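Local coordinates for protein O-phospho-L-seryl-tRNA:Cys-tRNA synthase (Methanocaldococcus jannaschii DSM 2661, PDB 5X6B) that probably catalyses the pyridoxal-phosphate-dependent conversion of O-phosphoseryl-tRNA(Cys) to Cys-tRNA(Cys), the second step of the indirect archaeal route to this aminoacyl-tRNA, at residues B[138-143]-B[157-162]; B[168-173]-B[335-340]; B[235-240]-B[344-349]; B[80-85]-B[294-299]; B[111-116]-B[247-252]. One frame throughout, in Å; residues are numbered along the deposited sequence.

Contact 1: B[138-143]-B[157-162]; sequences DYVVLD and AKLNVA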
# COMPACT_ATOMS: atom_id res chain seq x y z
N ASP B 138 -30.98 -3.07 -17.55
CA ASP B 138 -31.18 -1.63 -17.36
C ASP B 138 -30.23 -0.80 -18.21
O ASP B 138 -29.20 -1.30 -18.69
CB ASP B 138 -31.02 -1.24 -15.89
CG ASP B 138 -32.23 -1.58 -15.05
OD1 ASP B 138 -33.26 -1.99 -15.63
OD2 ASP B 138 -32.16 -1.43 -13.81
N TYR B 139 -30.57 0.46 -18.39
CA TYR B 139 -29.73 1.36 -19.15
C TYR B 139 -28.95 2.26 -18.20
O TYR B 139 -29.51 2.80 -17.24
CB TYR B 139 -30.56 2.20 -20.13
CG TYR B 139 -30.66 1.59 -21.52
CD1 TYR B 139 -29.84 2.03 -22.55
CD2 TYR B 139 -31.56 0.57 -21.79
CE1 TYR B 139 -29.92 1.48 -23.82
CE2 TYR B 139 -31.64 0.01 -23.05
CZ TYR B 139 -30.83 0.47 -24.06
OH TYR B 139 -30.91 -0.09 -25.32
N VAL B 140 -27.65 2.38 -18.45
CA VAL B 140 -26.82 3.35 -17.75
C VAL B 140 -26.66 4.58 -18.63
O VAL B 140 -26.19 4.49 -19.77
CB VAL B 140 -25.43 2.78 -17.40
CG1 VAL B 140 -24.50 3.89 -16.93
CG2 VAL B 140 -25.55 1.70 -16.34
N VAL B 141 -27.07 5.74 -18.11
CA VAL B 141 -26.94 6.98 -18.86
C VAL B 141 -25.68 7.73 -18.41
O VAL B 141 -25.58 8.15 -17.26
CB VAL B 141 -28.18 7.87 -18.69
CG1 VAL B 141 -28.00 9.18 -19.44
CG2 VAL B 141 -29.42 7.14 -19.19
N LEU B 142 -24.73 7.87 -19.33
CA LEU B 142 -23.44 8.50 -19.04
C LEU B 142 -23.01 9.47 -20.14
O LEU B 142 -23.53 9.42 -21.25
CB LEU B 142 -22.36 7.43 -18.84
CG LEU B 142 -22.26 6.25 -19.83
CD1 LEU B 142 -21.57 6.64 -21.13
CD2 LEU B 142 -21.53 5.08 -19.19
N ASP B 143 -22.06 10.34 -19.82
CA ASP B 143 -21.53 11.29 -20.80
C ASP B 143 -20.68 10.59 -21.85
O ASP B 143 -20.19 9.49 -21.63
CB ASP B 143 -20.72 12.39 -20.11
CG ASP B 143 -19.55 11.84 -19.30
OD1 ASP B 143 -19.66 10.71 -18.78
OD2 ASP B 143 -18.52 12.53 -19.19
N ALA B 157 -21.86 -5.86 -15.73
CA ALA B 157 -23.07 -5.89 -14.93
C ALA B 157 -24.27 -6.18 -15.83
O ALA B 157 -25.43 -6.09 -15.39
CB ALA B 157 -23.27 -4.59 -14.19
N LYS B 158 -23.99 -6.54 -17.08
CA LYS B 158 -25.01 -6.86 -18.07
C LYS B 158 -26.04 -5.74 -18.16
O LYS B 158 -27.24 -5.97 -18.08
CB LYS B 158 -25.69 -8.19 -17.72
CG LYS B 158 -24.74 -9.37 -17.75
CD LYS B 158 -25.44 -10.65 -17.35
CE LYS B 158 -24.55 -11.86 -17.59
NZ LYS B 158 -23.27 -11.78 -16.83
N LEU B 159 -25.54 -4.51 -18.30
CA LEU B 159 -26.38 -3.34 -18.43
C LEU B 159 -26.20 -2.72 -19.80
O LEU B 159 -25.17 -2.92 -20.45
CB LEU B 159 -26.07 -2.32 -17.35
CG LEU B 159 -26.34 -2.77 -15.91
CD1 LEU B 159 -26.00 -1.65 -14.93
CD2 LEU B 159 -27.78 -3.21 -15.75
N ASN B 160 -27.20 -1.97 -20.24
CA ASN B 160 -27.12 -1.24 -21.50
C ASN B 160 -26.65 0.19 -21.26
O ASN B 160 -26.77 0.71 -20.15
CB ASN B 160 -28.48 -1.25 -22.21
CG ASN B 160 -28.89 -2.64 -22.64
OD1 ASN B 160 -28.49 -3.11 -23.70
ND2 ASN B 160 -29.70 -3.30 -21.83
N VAL B 161 -26.11 0.82 -22.29
CA VAL B 161 -25.50 2.13 -22.14
C VAL B 161 -25.92 3.12 -23.21
O VAL B 161 -25.88 2.81 -24.41
CB VAL B 161 -23.95 2.03 -22.14
CG1 VAL B 161 -23.32 3.41 -22.20
CG2 VAL B 161 -23.46 1.28 -20.92
N ALA B 162 -26.33 4.31 -22.78
CA ALA B 162 -26.61 5.41 -23.70
C ALA B 162 -25.74 6.62 -23.36
O ALA B 162 -25.53 6.94 -22.18
CB ALA B 162 -28.09 5.77 -23.65
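The phenol ring of Y139 lies across N160 like a lid, with N160 CB as the bump beneath it. CB sits 3.3 Å from the centroid of the Y139 ring and only 4° off its normal, a CH-pi contact over the middle of the face. Asparagine suits this place because, with CB under the ring, its amide, whose plane is tilted 22° to the ring, can still carry ND2 back to bond the carbonyl of G137. Farther along the same side, A162 has just a methyl, and Y139 CD1 passes 4.3 Å from A162 CB; helix 179-188 covers this face. The two chains are neighbouring parallel strands, 139-143 and 160-166, of a beta-alpha-beta unit whose connecting helix, 148-156, packs on L142 and V161 of the opposite face. Ladder bonds run from N160 N to D138 O, V140 N to N160 O, A162 N to V140 O and L142 N to A162 O. On that other face the bumps are branched. V140 CG2, placed beside its own backbone N, meets L159 CD1 at 3.7 Å, the two side chains crossing at about a right angle. L142 CG stands between its backbone N and carbonyl carbon (chi1 46°), which turns CD1 over the V161 branch, 3.8 Å from V161 CG1. Where the pairing begins, L159 CD2 fills the hollow beside D138 CB, 3.8 Å away.

Contact 2: B[168-173]-B[335-340]; sequences EEYPTY and GFKQLG
A cis-proline turn meets the tail of an edge strand where P171 and L339 come together. Residues 169-172 have the torsions of a type VIa turn, with the cis peptide between Y170 and P171; strand 337-338 borders the small antiparallel sheet toward the C-terminus. The loop leaving the large sheet thus touches a strand of the smaller one. Apolar contact centres on L339 CD2, which lies 3.8 Å from P171 CB and 3.9 Å from Y170 CE1. The cis bond folds Y170 back over its neighbour, P171 CB standing 3.5 Å above the ring, so that leucine meets a ready-made hydrophobic ledge. Beside it, the methylenes of K337 run to the phenol, with CE 3.8 Å from Y170 OH; that hydroxyl is hydrogen-bonded to E352 on the next strand of the small sheet. The polar contact is between backbones. G340 N donates to P171 O at 2.8 Å, the donor tilted 32° from the carbonyl plane. Glycine suits position 340 because its phi of 84° would press a CB against the preceding carbonyl oxygen. G340 CA also makes a CA-H...O contact with T172 O, 3.1 Å from carbon to oxygen.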
# COMPACT_ATOMS: atom_id res chain seq x y z
N GLU B 168 -20.61 20.98 -27.32
CA GLU B 168 -19.73 21.33 -28.43
C GLU B 168 -18.62 20.31 -28.49
O GLU B 168 -18.05 19.96 -27.47
CB GLU B 168 -19.13 22.72 -28.26
CG GLU B 168 -18.05 23.02 -29.29
CD GLU B 168 -17.35 24.34 -29.04
OE1 GLU B 168 -17.53 24.92 -27.95
OE2 GLU B 168 -16.61 24.80 -29.94
N GLU B 169 -18.31 19.82 -29.69
CA GLU B 169 -17.21 18.89 -29.83
C GLU B 169 -15.91 19.67 -29.96
O GLU B 169 -15.49 20.33 -29.01
CB GLU B 169 -17.43 17.94 -31.01
CG GLU B 169 -18.78 17.22 -30.94
CD GLU B 169 -18.74 15.82 -31.54
OE1 GLU B 169 -17.62 15.29 -31.71
OE2 GLU B 169 -19.82 15.26 -31.84
N TYR B 170 -15.27 19.63 -31.13
CA TYR B 170 -14.00 20.33 -31.31
C TYR B 170 -14.14 21.84 -31.08
O TYR B 170 -15.10 22.45 -31.55
CB TYR B 170 -13.42 20.07 -32.70
CG TYR B 170 -12.02 20.61 -32.88
CD1 TYR B 170 -10.91 19.88 -32.48
CD2 TYR B 170 -11.81 21.88 -33.42
CE1 TYR B 170 -9.63 20.38 -32.64
CE2 TYR B 170 -10.53 22.38 -33.58
CZ TYR B 170 -9.44 21.63 -33.18
OH TYR B 170 -8.17 22.13 -33.34
N PRO B 171 -13.19 22.44 -30.34
CA PRO B 171 -12.06 21.77 -29.70
C PRO B 171 -12.24 21.56 -28.20
O PRO B 171 -11.42 20.89 -27.57
CB PRO B 171 -10.91 22.73 -29.97
CG PRO B 171 -11.58 24.08 -29.87
CD PRO B 171 -13.02 23.90 -30.33
N THR B 172 -13.30 22.12 -27.63
CA THR B 172 -13.53 22.03 -26.20
C THR B 172 -14.05 20.66 -25.75
O THR B 172 -13.74 20.21 -24.65
CB THR B 172 -14.51 23.11 -25.72
OG1 THR B 172 -15.69 23.09 -26.54
CG2 THR B 172 -13.86 24.49 -25.80
N TYR B 173 -14.83 20.01 -26.61
CA TYR B 173 -15.44 18.72 -26.28
C TYR B 173 -16.18 18.76 -24.95
O TYR B 173 -16.03 17.87 -24.11
CB TYR B 173 -14.39 17.61 -26.29
CG TYR B 173 -13.84 17.35 -27.67
CD1 TYR B 173 -14.51 16.52 -28.55
CD2 TYR B 173 -12.66 17.95 -28.10
CE1 TYR B 173 -14.03 16.28 -29.82
CE2 TYR B 173 -12.17 17.71 -29.38
CZ TYR B 173 -12.86 16.87 -30.23
OH TYR B 173 -12.39 16.63 -31.50
N GLY B 335 3.39 26.91 -30.48
CA GLY B 335 2.45 26.29 -31.39
C GLY B 335 1.67 25.10 -30.86
O GLY B 335 1.18 24.28 -31.64
N PHE B 336 1.55 25.00 -29.54
CA PHE B 336 0.71 23.97 -28.95
C PHE B 336 -0.67 24.55 -28.70
O PHE B 336 -0.80 25.59 -28.06
CB PHE B 336 1.30 23.42 -27.65
CG PHE B 336 2.49 22.51 -27.84
CD1 PHE B 336 3.12 22.40 -29.07
CD2 PHE B 336 2.96 21.75 -26.78
CE1 PHE B 336 4.21 21.56 -29.24
CE2 PHE B 336 4.05 20.90 -26.94
CZ PHE B 336 4.67 20.81 -28.17
N LYS B 337 -1.71 23.89 -29.20
CA LYS B 337 -3.07 24.36 -28.96
C LYS B 337 -3.73 23.54 -27.87
O LYS B 337 -3.92 22.33 -28.02
CB LYS B 337 -3.90 24.31 -30.24
CG LYS B 337 -5.35 24.76 -30.06
CD LYS B 337 -6.11 24.73 -31.38
CE LYS B 337 -7.54 25.24 -31.22
NZ LYS B 337 -7.59 26.63 -30.69
N GLN B 338 -4.07 24.19 -26.76
CA GLN B 338 -4.79 23.50 -25.69
C GLN B 338 -6.16 23.07 -26.19
O GLN B 338 -6.92 23.87 -26.72
CB GLN B 338 -4.95 24.39 -24.46
CG GLN B 338 -5.74 23.70 -23.36
CD GLN B 338 -6.52 24.66 -22.49
OE1 GLN B 338 -6.05 25.76 -22.18
NE2 GLN B 338 -7.73 24.27 -22.11
N LEU B 339 -6.47 21.79 -26.02
CA LEU B 339 -7.79 21.29 -26.34
C LEU B 339 -8.64 21.33 -25.08
O LEU B 339 -8.11 21.52 -23.98
CB LEU B 339 -7.73 19.88 -26.91
CG LEU B 339 -7.03 19.80 -28.27
CD1 LEU B 339 -6.99 18.38 -28.79
CD2 LEU B 339 -7.70 20.75 -29.26
N GLY B 340 -9.94 21.18 -25.24
CA GLY B 340 -10.83 21.17 -24.09
C GLY B 340 -11.23 22.57 -23.67
O GLY B 340 -10.84 23.56 -24.30

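Contact 3: B[235-240]-B[344-349]; sequences GRMPVN and KEHDLI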
# COMPACT_ATOMS: atom_id res chain seq x y z
N GLY B 235 -9.39 14.18 -4.09
CA GLY B 235 -7.98 14.16 -3.74
C GLY B 235 -7.17 15.22 -4.45
O GLY B 235 -6.00 15.41 -4.13
N ARG B 236 -7.78 15.89 -5.43
CA ARG B 236 -7.14 17.04 -6.09
C ARG B 236 -7.87 18.33 -5.73
O ARG B 236 -7.26 19.29 -5.25
CB ARG B 236 -7.13 16.87 -7.61
CG ARG B 236 -6.40 15.65 -8.08
CD ARG B 236 -6.10 15.65 -9.57
NE ARG B 236 -5.48 14.38 -9.93
CZ ARG B 236 -4.71 14.19 -10.99
NH1 ARG B 236 -4.18 13.00 -11.23
NH2 ARG B 236 -4.45 15.19 -11.81
N MET B 237 -9.17 18.34 -5.98
CA MET B 237 -10.02 19.47 -5.64
C MET B 237 -11.06 19.03 -4.63
O MET B 237 -11.34 17.84 -4.52
CB MET B 237 -10.69 20.04 -6.90
CG MET B 237 -11.76 19.13 -7.48
SD MET B 237 -12.42 19.74 -9.03
CE MET B 237 -11.10 19.36 -10.18
N PRO B 238 -11.61 19.97 -3.85
CA PRO B 238 -12.67 19.61 -2.90
C PRO B 238 -13.95 19.17 -3.60
O PRO B 238 -14.26 19.66 -4.68
CB PRO B 238 -12.89 20.91 -2.11
CG PRO B 238 -12.33 21.99 -2.98
CD PRO B 238 -11.20 21.38 -3.72
N VAL B 239 -14.66 18.22 -3.00
CA VAL B 239 -15.89 17.69 -3.59
C VAL B 239 -16.97 17.48 -2.53
O VAL B 239 -16.76 16.77 -1.55
CB VAL B 239 -15.63 16.35 -4.31
CG1 VAL B 239 -16.95 15.70 -4.70
CG2 VAL B 239 -14.76 16.55 -5.54
N ASN B 240 -18.12 18.11 -2.74
CA ASN B 240 -19.26 17.93 -1.84
C ASN B 240 -20.34 17.10 -2.52
O ASN B 240 -21.02 17.58 -3.43
CB ASN B 240 -19.82 19.29 -1.40
CG ASN B 240 -20.86 19.16 -0.30
OD1 ASN B 240 -21.49 18.12 -0.13
ND2 ASN B 240 -21.05 20.23 0.46
N LYS B 344 -8.08 26.06 -18.19
CA LYS B 344 -8.06 24.79 -17.47
C LYS B 344 -8.56 24.93 -16.04
O LYS B 344 -8.11 25.79 -15.30
CB LYS B 344 -6.65 24.21 -17.46
CG LYS B 344 -6.15 23.71 -18.81
CD LYS B 344 -7.08 22.66 -19.41
CE LYS B 344 -7.24 21.45 -18.51
NZ LYS B 344 -8.06 20.39 -19.17
N GLU B 345 -9.52 24.08 -15.68
CA GLU B 345 -9.95 23.97 -14.29
C GLU B 345 -9.54 22.59 -13.79
O GLU B 345 -10.08 22.07 -12.81
CB GLU B 345 -11.46 24.18 -14.15
CG GLU B 345 -11.85 25.58 -13.67
CD GLU B 345 -11.28 25.93 -12.30
OE1 GLU B 345 -11.26 25.04 -11.41
OE2 GLU B 345 -10.84 27.08 -12.12
N HIS B 346 -8.56 22.00 -14.48
CA HIS B 346 -7.96 20.74 -14.08
C HIS B 346 -6.53 20.70 -14.62
O HIS B 346 -6.18 21.47 -15.51
CB HIS B 346 -8.77 19.55 -14.61
CG HIS B 346 -8.35 18.23 -14.05
ND1 HIS B 346 -7.48 17.39 -14.71
CD2 HIS B 346 -8.71 17.58 -12.92
CE1 HIS B 346 -7.31 16.29 -14.00
NE2 HIS B 346 -8.05 16.37 -12.91
N ASP B 347 -5.71 19.80 -14.08
CA ASP B 347 -4.29 19.75 -14.42
C ASP B 347 -3.98 18.89 -15.66
O ASP B 347 -2.88 18.96 -16.20
CB ASP B 347 -3.51 19.23 -13.22
CG ASP B 347 -4.02 17.90 -12.73
OD1 ASP B 347 -3.82 16.88 -13.43
OD2 ASP B 347 -4.69 17.87 -11.67
N LEU B 348 -4.95 18.08 -16.09
CA LEU B 348 -4.73 17.25 -17.27
C LEU B 348 -4.83 18.11 -18.52
O LEU B 348 -5.89 18.65 -18.83
CB LEU B 348 -5.75 16.10 -17.31
CG LEU B 348 -5.47 14.88 -18.20
CD1 LEU B 348 -6.46 13.77 -17.88
CD2 LEU B 348 -5.50 15.19 -19.70
N ILE B 349 -3.73 18.23 -19.25
CA ILE B 349 -3.72 19.04 -20.46
C ILE B 349 -3.59 18.19 -21.72
O ILE B 349 -2.73 17.31 -21.80
CB ILE B 349 -2.57 20.06 -20.45
CG1 ILE B 349 -2.54 20.84 -19.14
CG2 ILE B 349 -2.68 21.00 -21.63
CD1 ILE B 349 -1.31 21.72 -19.01
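R236 reaches across to H346 and D347 with the outer half of its side chain. CB points at the other segment, and the first torsion (chi1 -59°), which sets CG anti to the carbonyl carbon, aims the chain. From CG to NE the chain is extended. The first atom to touch is CD, 3.4 Å from D347 OD2 and 3.9 Å from H346 NE2, so the aliphatic part of the arginine slides past the imidazole before the charge begins. NE is then taken by the hydroxyl of S256. Beyond CZ the guanidinium divides. NH1 bonds two backbone oxygens, those of P60 and of the modified lysine at position 255, whereas NH2 turns to the carboxylate of D347 in a salt bridge, donating to OD2 at 2.7 Å; the model crowds NH2 here, so its exact place is doubtful. The guanidinium and carboxylate planes are nearly coplanar, 23° apart, and Y395 adds a cation-pi contact. A second-shell bond from S393 holds D347 OD1. H346 is fixed in its rotation at both nitrogens: NE2 pairs with the carbonyl of Y232, and ND1 accepts L348 N at 3.0 Å. M237 is unbranched and flexible; bent at its last torsion, it brings its terminal methyl CE to the edge of that ring, 4.0 Å from H346 CD2 and 3.9 Å from E345 O. A buried arginine that binds both the lysine-PLP backbone and an aspartate of the C-terminal part is consistent with the edge of the active site of a fold-type I PLP enzyme, near the junction of large and small domains.

Contact 4: B[80-85]-B[294-299]; sequences DGYSVC and TSRGLP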
# COMPACT_ATOMS: atom_id res chain seq x y z
N ASP B 80 4.15 -6.82 4.31
CA ASP B 80 3.89 -8.25 4.25
C ASP B 80 2.41 -8.63 4.26
O ASP B 80 1.68 -8.30 5.19
CB ASP B 80 4.60 -8.93 5.42
CG ASP B 80 6.03 -8.43 5.59
OD1 ASP B 80 6.90 -8.82 4.78
OD2 ASP B 80 6.27 -7.64 6.53
N GLY B 81 2.00 -9.34 3.20
CA GLY B 81 0.68 -9.93 3.06
C GLY B 81 -0.49 -9.11 3.57
O GLY B 81 -0.69 -7.97 3.17
N TYR B 82 -1.26 -9.70 4.47
CA TYR B 82 -2.39 -9.02 5.09
C TYR B 82 -1.93 -8.00 6.12
O TYR B 82 -0.86 -8.14 6.72
CB TYR B 82 -3.32 -10.01 5.78
CG TYR B 82 -4.10 -10.91 4.85
CD1 TYR B 82 -5.40 -10.59 4.47
CD2 TYR B 82 -3.54 -12.08 4.37
CE1 TYR B 82 -6.11 -11.41 3.63
CE2 TYR B 82 -4.25 -12.91 3.52
CZ TYR B 82 -5.54 -12.57 3.16
OH TYR B 82 -6.24 -13.40 2.31
N SER B 83 -2.75 -6.97 6.32
CA SER B 83 -2.57 -6.06 7.43
C SER B 83 -3.84 -6.03 8.27
O SER B 83 -4.58 -5.05 8.27
CB SER B 83 -2.22 -4.65 6.94
OG SER B 83 -2.40 -3.71 7.98
N VAL B 84 -4.10 -7.13 8.97
CA VAL B 84 -5.30 -7.26 9.77
C VAL B 84 -4.98 -7.71 11.20
O VAL B 84 -4.81 -8.90 11.47
CB VAL B 84 -6.32 -8.23 9.12
CG1 VAL B 84 -7.06 -7.54 7.98
CG2 VAL B 84 -5.62 -9.49 8.60
N CYS B 85 -4.90 -6.74 12.11
CA CYS B 85 -4.73 -7.04 13.53
C CYS B 85 -5.99 -7.76 14.00
O CYS B 85 -5.96 -8.54 14.96
CB CYS B 85 -4.48 -5.76 14.33
SG CYS B 85 -4.28 -5.99 16.11
N THR B 294 -11.69 -8.13 3.86
CA THR B 294 -11.04 -7.22 4.78
C THR B 294 -10.17 -6.22 4.03
O THR B 294 -9.01 -6.03 4.41
CB THR B 294 -10.16 -8.00 5.78
OG1 THR B 294 -9.59 -9.14 5.11
CG2 THR B 294 -10.97 -8.49 6.96
N SER B 295 -10.74 -5.57 2.99
CA SER B 295 -10.01 -4.87 1.92
C SER B 295 -8.56 -4.57 2.28
O SER B 295 -8.26 -3.66 3.05
CB SER B 295 -10.74 -3.59 1.52
OG SER B 295 -11.63 -3.84 0.45
N ARG B 296 -7.68 -5.37 1.70
CA ARG B 296 -6.48 -5.83 2.38
C ARG B 296 -5.18 -5.12 2.05
O ARG B 296 -5.07 -4.40 1.05
CB ARG B 296 -6.32 -7.32 2.11
CG ARG B 296 -7.54 -8.14 2.49
CD ARG B 296 -7.77 -9.28 1.52
NE ARG B 296 -8.26 -8.82 0.22
CZ ARG B 296 -8.44 -9.62 -0.82
NH1 ARG B 296 -8.18 -10.91 -0.72
NH2 ARG B 296 -8.89 -9.13 -1.98
N GLY B 297 -4.20 -5.34 2.91
CA GLY B 297 -2.82 -4.99 2.64
C GLY B 297 -2.47 -3.55 2.31
O GLY B 297 -3.08 -2.60 2.78
N LEU B 298 -1.46 -3.43 1.45
CA LEU B 298 -0.66 -2.21 1.30
C LEU B 298 -1.39 -0.95 0.81
O LEU B 298 -1.21 0.12 1.40
CB LEU B 298 0.52 -2.52 0.38
CG LEU B 298 1.80 -1.71 0.52
CD1 LEU B 298 2.22 -1.62 1.98
CD2 LEU B 298 2.89 -2.35 -0.31
N PRO B 299 -2.19 -1.04 -0.27
CA PRO B 299 -2.76 0.20 -0.81
C PRO B 299 -3.64 0.98 0.17
O PRO B 299 -3.59 2.21 0.17
CB PRO B 299 -3.59 -0.29 -2.00
CG PRO B 299 -2.92 -1.56 -2.42
CD PRO B 299 -2.51 -2.20 -1.13
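Y82 and R296 make the dense part of this contact, lying side by side and pointing the same way. The methylenes of the arginine run past one flank of the phenol: R296 CD comes 3.4 Å from Y82 CE1, and R296 CG is 3.8 Å from Y82 CD1. The ring and guanidinium planes are 49° apart, so the two groups do not stack flat. Bends at chi2 and chi3 (-72° for the latter) carry the R296 chain along the ring instead of straight outward. Just beside this pair the backbones draw close, G297 CA lying 3.7 Å from G81 O. Both glycines have positive phi, which by itself favours this residue type. The other end is thinner and partly exposed. V84 CG1 touches T294 CB at 3.8 Å, the two side chains crossing at about a right angle, and little else meets between them; S83 N faces G297 N at 4.0 Å, two donors with nothing to exchange. The loop before helix 100-111 and the entry to helix 298-305 thus meet through apolar contact and close backbones, while the charged end of R296 is directed at the second subunit. The ring of Y82 meets H254 of that subunit edge to face. Such chemistry implies a division along the arginine: its methylenes lie against Y82, and its guanidinium reaches E124 of the second subunit in a salt bridge through NH2 and, weakly through NH1, that subunit's modified lysine. This is consistent with an active site built from two subunits, and the contact's nearest atom is about 7 Å from the bound nucleic acid.

Contact 5: B[111-116]-B[247-252]; sequences LNMDCA and DFIVAS
D247, whose backbone oxygen receives the end of M113, is itself gripped elsewhere: its OD2 takes the backbone N-H of F226, and its main chain also bonds to F226 and S269. The carboxylate is therefore tied to the neighbouring strand 226-229 and turns its back on the contact. What faces the other segment is D247 O, with M113 CE lying 3.4 Å from it. M113 is curled to get there. Its first torsion sets CG anti to the carbonyl carbon, and the next two turn the same way (chi2 -72°, chi3 -68°), folding SD and CE over the start of strand 248-252. Along the way M113 SD rests 3.7 Å from I249 CD1, and M113 CG lies 3.8 Å from that same methyl. The large mixed sheet of a fold-type I PLP enzyme passes here: strand 248-252 is an inner strand, and the turn after helix 100-111 crosses one of its faces on the way to edge strand 115-119. A Schellman motif, with N112 supplying the positive phi, ends that helix; L111 and M113, on either side of N112, both point toward strand 248-252. L111 CD1 reaches I249 CG2 at 4.4 Å, a looser touch than that of the thioether. Isoleucine suits its place because its two branches spread to either partner, CD1 to M113 and CG2 to L111, while L111 also touches V234 and M113 also touches A267.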
# COMPACT_ATOMS: atom_id res chain seq x y z
N LEU B 111 -15.94 13.88 1.95
CA LEU B 111 -16.70 13.92 0.70
C LEU B 111 -18.13 14.40 0.95
O LEU B 111 -18.91 14.54 0.01
CB LEU B 111 -16.73 12.54 0.05
CG LEU B 111 -15.38 11.94 -0.31
CD1 LEU B 111 -15.57 10.61 -1.03
CD2 LEU B 111 -14.59 12.91 -1.15
N ASN B 112 -18.44 14.65 2.22
CA ASN B 112 -19.79 15.00 2.63
C ASN B 112 -20.82 14.00 2.12
O ASN B 112 -21.81 14.37 1.50
CB ASN B 112 -20.15 16.42 2.17
CG ASN B 112 -21.29 17.02 2.95
OD1 ASN B 112 -21.52 16.66 4.11
ND2 ASN B 112 -22.02 17.94 2.33
N MET B 113 -20.55 12.72 2.35
CA MET B 113 -21.48 11.65 2.03
C MET B 113 -21.80 10.88 3.31
O MET B 113 -21.10 11.01 4.31
CB MET B 113 -20.91 10.72 0.96
CG MET B 113 -20.65 11.40 -0.38
SD MET B 113 -22.14 11.80 -1.31
CE MET B 113 -22.74 10.18 -1.73
N ASP B 114 -22.87 10.09 3.27
CA ASP B 114 -23.32 9.37 4.46
C ASP B 114 -22.39 8.22 4.82
O ASP B 114 -22.04 8.04 5.99
CB ASP B 114 -24.75 8.84 4.26
CG ASP B 114 -25.79 9.94 4.27
OD1 ASP B 114 -25.57 10.97 4.94
OD2 ASP B 114 -26.84 9.76 3.61
N CYS B 115 -22.00 7.44 3.82
CA CYS B 115 -21.23 6.23 4.05
C CYS B 115 -20.09 6.11 3.05
O CYS B 115 -20.07 6.82 2.04
CB CYS B 115 -22.13 4.99 3.95
SG CYS B 115 -23.75 5.15 4.72
N ALA B 116 -19.15 5.21 3.33
CA ALA B 116 -18.04 4.96 2.42
C ALA B 116 -17.52 3.53 2.56
O ALA B 116 -17.62 2.93 3.63
CB ALA B 116 -16.91 5.95 2.68
N ASP B 247 -25.75 10.41 -5.35
CA ASP B 247 -26.16 9.25 -4.57
C ASP B 247 -24.94 8.39 -4.29
O ASP B 247 -24.77 7.85 -3.19
CB ASP B 247 -27.23 8.45 -5.31
CG ASP B 247 -28.47 9.27 -5.58
OD1 ASP B 247 -29.00 9.90 -4.64
OD2 ASP B 247 -28.89 9.32 -6.76
N PHE B 248 -24.09 8.28 -5.30
CA PHE B 248 -22.85 7.54 -5.19
C PHE B 248 -21.67 8.37 -5.67
O PHE B 248 -21.79 9.20 -6.57
CB PHE B 248 -22.92 6.24 -6.00
CG PHE B 248 -24.16 5.45 -5.76
CD1 PHE B 248 -24.29 4.67 -4.62
CD2 PHE B 248 -25.20 5.46 -6.68
CE1 PHE B 248 -25.43 3.93 -4.40
CE2 PHE B 248 -26.35 4.73 -6.46
CZ PHE B 248 -26.46 3.96 -5.32
N ILE B 249 -20.52 8.13 -5.05
CA ILE B 249 -19.26 8.71 -5.50
C ILE B 249 -18.17 7.65 -5.49
O ILE B 249 -17.95 6.98 -4.47
CB ILE B 249 -18.83 9.90 -4.62
CG1 ILE B 249 -19.79 11.07 -4.77
CG2 ILE B 249 -17.41 10.33 -4.98
CD1 ILE B 249 -19.48 12.22 -3.86
N VAL B 250 -17.50 7.49 -6.62
CA VAL B 250 -16.33 6.63 -6.65
C VAL B 250 -15.07 7.49 -6.72
O VAL B 250 -15.01 8.49 -7.45
CB VAL B 250 -16.36 5.65 -7.83
CG1 VAL B 250 -17.49 4.64 -7.64
CG2 VAL B 250 -16.51 6.39 -9.15
N ALA B 251 -14.07 7.11 -5.93
CA ALA B 251 -12.79 7.81 -5.94
C ALA B 251 -11.67 6.84 -6.28
O ALA B 251 -11.78 5.65 -6.00
CB ALA B 251 -12.54 8.47 -4.59
N SER B 252 -10.61 7.36 -6.88
CA SER B 252 -9.45 6.55 -7.20
C SER B 252 -8.26 6.95 -6.32
O SER B 252 -7.80 8.08 -6.37
CB SER B 252 -9.08 6.67 -8.67
OG SER B 252 -8.03 5.78 -9.00

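How the contacts relate
Contacts 3 and 5 both reach the cofactor-bearing lysine of this chain; contact 4 faces that of the second subunit. R236 of contact 3 bonds the main chain of the modified lysine at position 255, S252 of contact 5 bonds its phosphate oxygen, and R296 of contact 4 makes a weak hydrogen bond to the modified lysine of the second subunit. Contacts 3 and 5, with centres about 17 Å apart, join through N240 OD1 and N112 ND2 at 2.5 Å, probably a hydrogen bond. Contact 2 packs against contact 3 through Q338 and K344, but lies about 43 Å centre to centre from contact 4. Contact 1 shares the large sheet with contact 5 and is nested within its loop.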